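Local coordinates for NADP-dependent 2-hydroxyacid dehydrogenase (Rhizobium etli, PDB 4XCV), which probably catalyses the NADPH-dependent reduction of 2-oxoacids to 2-hydroxyacids and binds NADPH in a Rossmann-type domain, at residues Glu140-Val145 with Lys218-Gly223; Arg171-Lys174 with Glu180-Asp183. All blocks are in the same frame, centred on the assembly; numbering follows the deposited sequence.

Interaction 1. Residues Glu140-Val145 with Lys218-Gly223; sequences EVTVGV and KLRRDG
T142 and R220 make the whole of this contact, in which a single arginine reaches from a loop to the start of a strand. Along the loop, K218 comes first, its NZ in salt bridges with D188 and E214; L219 then turns its side chain into the interior, against L191, L197 and P228. R220 follows. With CG anti to the backbone N (chi1 -178°) and a bend at chi3, its chain runs toward the strand and crosses the T142 side chain at about a right angle, bringing NH2 to 3.2 Å from T142 OG1. The guanidinium meets that hydroxyl obliquely. One water lies 2.7 Å from T142 OG1 and is linked by weak hydrogen bonds to R220 NH2 and to the carbonyl O of E140. Stronger polar partners lie close by: R220 NH2 forms a salt bridge with D195, whose carboxylate also accepts a hydrogen bond from the T142 backbone N, while T142 OG1 is hydrogen-bonded to N165. R221 and D222 swing outward before G223 returns toward the strand. This is plain polar packing within the Rossmann-type NAD-binding domain, at the beginning of strand 142-146, between strands 165-169 and 196-199, where the loop after helix 213-216 heads for strand 229-232.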
# COMPACT_ATOMS: atom_id res chain seq x y z
N GLU A 140 14.56 -4.59 2.80
CA GLU A 140 15.10 -5.86 3.26
C GLU A 140 14.39 -7.07 2.67
O GLU A 140 14.79 -8.20 2.89
CB GLU A 140 15.05 -5.94 4.80
CG GLU A 140 16.00 -4.96 5.48
CD GLU A 140 17.43 -5.13 5.05
OE1 GLU A 140 17.88 -6.29 4.96
OE2 GLU A 140 18.12 -4.12 4.77
N VAL A 141 13.31 -6.85 1.91
CA VAL A 141 12.45 -7.90 1.42
C VAL A 141 12.46 -7.88 -0.10
O VAL A 141 12.35 -6.81 -0.73
CB VAL A 141 11.02 -7.69 1.96
CG1 VAL A 141 10.05 -8.67 1.30
CG2 VAL A 141 11.02 -7.82 3.46
N THR A 142 12.62 -9.04 -0.70
CA THR A 142 12.58 -9.14 -2.17
C THR A 142 11.24 -9.65 -2.64
O THR A 142 10.77 -10.74 -2.28
CB THR A 142 13.65 -10.07 -2.69
OG1 THR A 142 14.94 -9.53 -2.35
CG2 THR A 142 13.60 -10.27 -4.22
N VAL A 143 10.59 -8.81 -3.44
CA VAL A 143 9.39 -9.21 -4.17
C VAL A 143 9.79 -9.71 -5.55
O VAL A 143 10.49 -9.01 -6.31
CB VAL A 143 8.38 -8.05 -4.31
CG1 VAL A 143 7.13 -8.56 -4.98
CG2 VAL A 143 8.06 -7.43 -2.96
N GLY A 144 9.42 -10.97 -5.85
CA GLY A 144 9.65 -11.58 -7.14
C GLY A 144 8.39 -11.57 -7.96
O GLY A 144 7.42 -12.27 -7.60
N VAL A 145 8.37 -10.77 -9.03
CA VAL A 145 7.19 -10.65 -9.88
C VAL A 145 7.30 -11.63 -11.05
O VAL A 145 8.24 -11.57 -11.83
CB VAL A 145 7.01 -9.21 -10.36
CG1 VAL A 145 5.76 -9.09 -11.20
CG2 VAL A 145 6.93 -8.27 -9.15
N LYS A 218 10.61 -23.97 -2.94
CA LYS A 218 11.81 -23.32 -3.51
C LYS A 218 11.95 -21.85 -3.15
O LYS A 218 13.01 -21.26 -3.35
CB LYS A 218 11.79 -23.49 -5.02
CG LYS A 218 12.08 -24.93 -5.43
CD LYS A 218 11.99 -25.06 -6.93
CE LYS A 218 12.21 -26.45 -7.44
NZ LYS A 218 11.64 -26.47 -8.82
N LEU A 219 10.93 -21.25 -2.57
CA LEU A 219 10.99 -19.84 -2.18
C LEU A 219 11.97 -19.65 -1.04
O LEU A 219 12.29 -20.60 -0.30
CB LEU A 219 9.61 -19.35 -1.76
CG LEU A 219 8.64 -19.19 -2.94
CD1 LEU A 219 7.20 -18.99 -2.45
CD2 LEU A 219 9.05 -18.05 -3.85
N ARG A 220 12.45 -18.43 -0.89
CA ARG A 220 13.48 -18.16 0.09
C ARG A 220 12.98 -18.49 1.52
O ARG A 220 11.93 -17.96 1.94
CB ARG A 220 13.99 -16.73 -0.02
CG ARG A 220 15.10 -16.47 0.96
CD ARG A 220 16.11 -15.45 0.53
NE ARG A 220 15.56 -14.12 0.37
CZ ARG A 220 16.24 -13.11 -0.16
NH1 ARG A 220 17.50 -13.30 -0.56
NH2 ARG A 220 15.68 -11.91 -0.29
N ARG A 221 13.77 -19.30 2.25
CA ARG A 221 13.39 -19.74 3.63
C ARG A 221 14.05 -18.91 4.73
O ARG A 221 13.62 -18.99 5.90
CB ARG A 221 13.75 -21.20 3.85
CG ARG A 221 12.87 -22.15 3.05
CD ARG A 221 13.47 -23.53 2.98
NE ARG A 221 12.63 -24.36 2.13
CZ ARG A 221 12.59 -25.68 2.12
NH1 ARG A 221 13.36 -26.40 2.95
NH2 ARG A 221 11.77 -26.29 1.29
N ASP A 222 15.10 -18.15 4.42
CA ASP A 222 15.83 -17.49 5.48
C ASP A 222 15.80 -15.98 5.31
O ASP A 222 16.76 -15.29 5.66
CB ASP A 222 17.27 -18.03 5.56
CG ASP A 222 18.11 -17.74 4.30
OD1 ASP A 222 17.56 -17.26 3.28
OD2 ASP A 222 19.33 -18.01 4.35
N GLY A 223 14.68 -15.49 4.78
CA GLY A 223 14.49 -14.08 4.51
C GLY A 223 13.91 -13.26 5.67
O GLY A 223 13.58 -13.77 6.74
O HOH W 1 16.01 -8.91 0.08

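Interaction 2. Residues Arg171-Lys174 with Glu180-Asp183. With NDP (NADPH dihydro-nicotinamide-adenine-dinucleotide phosphate), chain B.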
# COMPACT_ATOMS: atom_id res chain seq x y z
N ARG A 171 9.00 -15.13 -19.66
CA ARG A 171 9.39 -16.18 -20.60
C ARG A 171 10.67 -15.81 -21.33
O ARG A 171 11.61 -16.64 -21.48
CB ARG A 171 8.21 -16.44 -21.58
CG ARG A 171 8.32 -17.73 -22.33
CD ARG A 171 7.00 -18.08 -23.04
NE ARG A 171 6.62 -17.10 -24.07
CZ ARG A 171 7.00 -17.08 -25.35
NH1 ARG A 171 7.79 -18.02 -25.83
NH2 ARG A 171 6.58 -16.10 -26.15
N THR A 172 10.73 -14.59 -21.80
CA THR A 172 11.94 -13.95 -22.32
C THR A 172 12.39 -12.91 -21.34
O THR A 172 11.60 -12.07 -20.91
CB THR A 172 11.66 -13.31 -23.70
OG1 THR A 172 11.32 -14.34 -24.61
CG2 THR A 172 12.87 -12.61 -24.23
N ARG A 173 13.68 -12.90 -20.98
CA ARG A 173 14.19 -11.93 -20.02
C ARG A 173 13.93 -10.49 -20.48
O ARG A 173 14.22 -10.19 -21.65
CB ARG A 173 15.68 -12.15 -19.82
CG ARG A 173 16.31 -11.09 -18.93
CD ARG A 173 17.74 -11.40 -18.58
NE ARG A 173 18.25 -10.25 -17.84
CZ ARG A 173 18.94 -9.26 -18.39
NH1 ARG A 173 19.30 -9.28 -19.66
NH2 ARG A 173 19.25 -8.22 -17.63
N LYS A 174 13.41 -9.66 -19.59
CA LYS A 174 13.26 -8.21 -19.84
C LYS A 174 14.48 -7.44 -19.41
O LYS A 174 15.32 -7.90 -18.59
CB LYS A 174 12.08 -7.67 -19.06
CG LYS A 174 10.83 -8.33 -19.41
CD LYS A 174 10.38 -8.02 -20.82
CE LYS A 174 9.20 -8.89 -21.20
NZ LYS A 174 9.70 -10.15 -21.85
N GLU A 180 16.78 -6.87 -11.19
CA GLU A 180 17.35 -8.10 -11.75
C GLU A 180 16.19 -8.86 -12.42
O GLU A 180 15.11 -8.97 -11.84
CB GLU A 180 17.97 -8.95 -10.66
CG GLU A 180 19.21 -8.38 -9.99
CD GLU A 180 19.83 -9.41 -9.07
OE1 GLU A 180 19.44 -9.51 -7.87
OE2 GLU A 180 20.71 -10.16 -9.56
N THR A 181 16.42 -9.33 -13.64
CA THR A 181 15.39 -10.05 -14.40
C THR A 181 15.93 -11.34 -14.95
O THR A 181 17.10 -11.42 -15.36
CB THR A 181 14.85 -9.18 -15.55
OG1 THR A 181 15.93 -8.71 -16.33
CG2 THR A 181 13.99 -8.02 -15.01
N PHE A 182 15.07 -12.33 -14.96
CA PHE A 182 15.43 -13.71 -15.26
C PHE A 182 14.60 -14.29 -16.40
O PHE A 182 13.43 -13.93 -16.57
CB PHE A 182 15.21 -14.54 -13.98
CG PHE A 182 16.17 -14.18 -12.88
CD1 PHE A 182 17.44 -14.74 -12.84
CD2 PHE A 182 15.84 -13.20 -11.99
CE1 PHE A 182 18.37 -14.34 -11.91
CE2 PHE A 182 16.75 -12.80 -11.01
CZ PHE A 182 18.00 -13.38 -10.96
N ASP A 183 15.23 -15.19 -17.14
CA ASP A 183 14.59 -15.96 -18.21
C ASP A 183 13.79 -17.15 -17.63
O ASP A 183 14.00 -17.55 -16.53
CB ASP A 183 15.69 -16.43 -19.18
CG ASP A 183 15.27 -17.56 -20.02
OD1 ASP A 183 14.75 -17.28 -21.11
OD2 ASP A 183 15.43 -18.74 -19.55
PA NDP B . 0.83 -9.76 -20.73
O1A NDP B . 1.11 -8.31 -21.02
O2A NDP B . 0.48 -10.71 -21.85
O5B NDP B . 2.11 -10.32 -19.94
C5B NDP B . 2.19 -11.72 -19.66
C4B NDP B . 3.52 -11.96 -18.99
O4B NDP B . 3.57 -13.33 -18.59
C3B NDP B . 4.69 -11.71 -19.92
O3B NDP B . 5.79 -11.13 -19.20
C2B NDP B . 5.01 -13.11 -20.36
O2B NDP B . 6.39 -13.33 -20.76
C1B NDP B . 4.74 -13.90 -19.08
N9A NDP B . 4.56 -15.33 -19.30
C8A NDP B . 3.59 -15.88 -20.06
N7A NDP B . 3.79 -17.23 -20.12
C5A NDP B . 4.93 -17.49 -19.42
C6A NDP B . 5.68 -18.64 -19.19
N6A NDP B . 5.28 -19.83 -19.62
N1A NDP B . 6.80 -18.52 -18.46
C2A NDP B . 7.20 -17.32 -17.99
N3A NDP B . 6.54 -16.17 -18.18
C4A NDP B . 5.41 -16.30 -18.90
O3 NDP B . -0.34 -9.89 -19.64
PN NDP B . -0.84 -8.82 -18.55
O1N NDP B . 0.36 -8.40 -17.76
O2N NDP B . -1.62 -7.76 -19.17
O5D NDP B . -1.84 -9.71 -17.71
C5D NDP B . -1.40 -10.93 -17.09
C4D NDP B . -2.65 -11.73 -16.73
O4D NDP B . -3.34 -11.11 -15.65
C3D NDP B . -3.70 -11.81 -17.81
O3D NDP B . -3.40 -12.86 -18.75
C2D NDP B . -4.99 -12.07 -17.05
O2D NDP B . -5.25 -13.49 -17.00
C1D NDP B . -4.68 -11.62 -15.65
N1N NDP B . -5.52 -10.54 -15.13
C2N NDP B . -6.15 -10.67 -13.92
C3N NDP B . -7.02 -9.73 -13.46
C7N NDP B . -7.66 -9.83 -12.17
O7N NDP B . -8.69 -9.13 -12.01
N7N NDP B . -7.21 -10.58 -11.18
C4N NDP B . -7.24 -8.49 -14.23
C5N NDP B . -6.49 -8.45 -15.47
C6N NDP B . -5.71 -9.40 -15.92
P2B NDP B . 7.01 -12.48 -21.99
O1X NDP B . 8.32 -13.14 -22.29
O2X NDP B . 6.00 -12.60 -23.12
O3X NDP B . 7.10 -11.08 -21.54
O HOH W 2 15.46 -14.92 -21.89
O HOH W 3 19.18 -8.21 -14.73
O HOH W 4 12.56 -11.25 -17.17
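R173 lies across T181 at about a right angle, and this crossing pins the cofactor-binding loop to an edge strand. The arginine chain is extended from CG to NE, which carries NE to 3.0 Å from the carbonyl O of T181. That oxygen lies in the guanidinium plane, at its edge, yet the donor stands above the carbonyl plane and the N-H...O angle is a bent 138°. A water bridges R173 NH2 and the T181 amide. T181 holds OG1 between its backbone N and carbonyl carbon (chi1 52°), from where it donates a very short hydrogen bond, 2.5 Å, to the carbonyl O of K174. Further along, a water links the R173 amide to D183 OD1, while D183 OD2 is hydrogen-bonded to the backbone N of G185; another water links the K174 amide to the F182 carbonyl.

The same short loop also grips the 2'-phosphate that distinguishes NADPH from NADH. The T172 amide donates to O1X at 2.9 Å, nearly straight. K174, bent at chi2 and chi4, curls its chain back so that NZ reaches O3X at 2.8 Å and also donates to the carbonyl O of T172, two residues back, at 2.9 Å. A methionine in its place would probably leave the phosphate without this cationic partner and the T172 carbonyl without its lysine donor. R171 passes its CD by the adenine, 4.1 Å from C6A, and its NE is hydrogen-bonded to Y320.

The loop follows strand 165-169, and its partner 180-182 is the outermost strand on that side of the parallel sheet, with F182 packed on helix 187-192.

In the fold
From the N terminus, the chain passes through the separate five-stranded sheet before entering the cofactor domain, where interaction 1 opens at strand 142-146. The chain then runs through helix 150-162 and strand 165-169 to the phosphate-binding loop, which interaction 2 closes almost at once on strand 180-182, only five residues intervening. Helix 187-192, strand 196-199 and helix 213-216 follow before residues 218-223 close the much longer loop of interaction 1. Interaction 2 is therefore nested within it. Their centres lie about 17 Å apart, and the two contacts do not touch, yet both reach the seven-stranded parallel sheet: one at an inner strand, the other at its 180-182 margin beside NADPH.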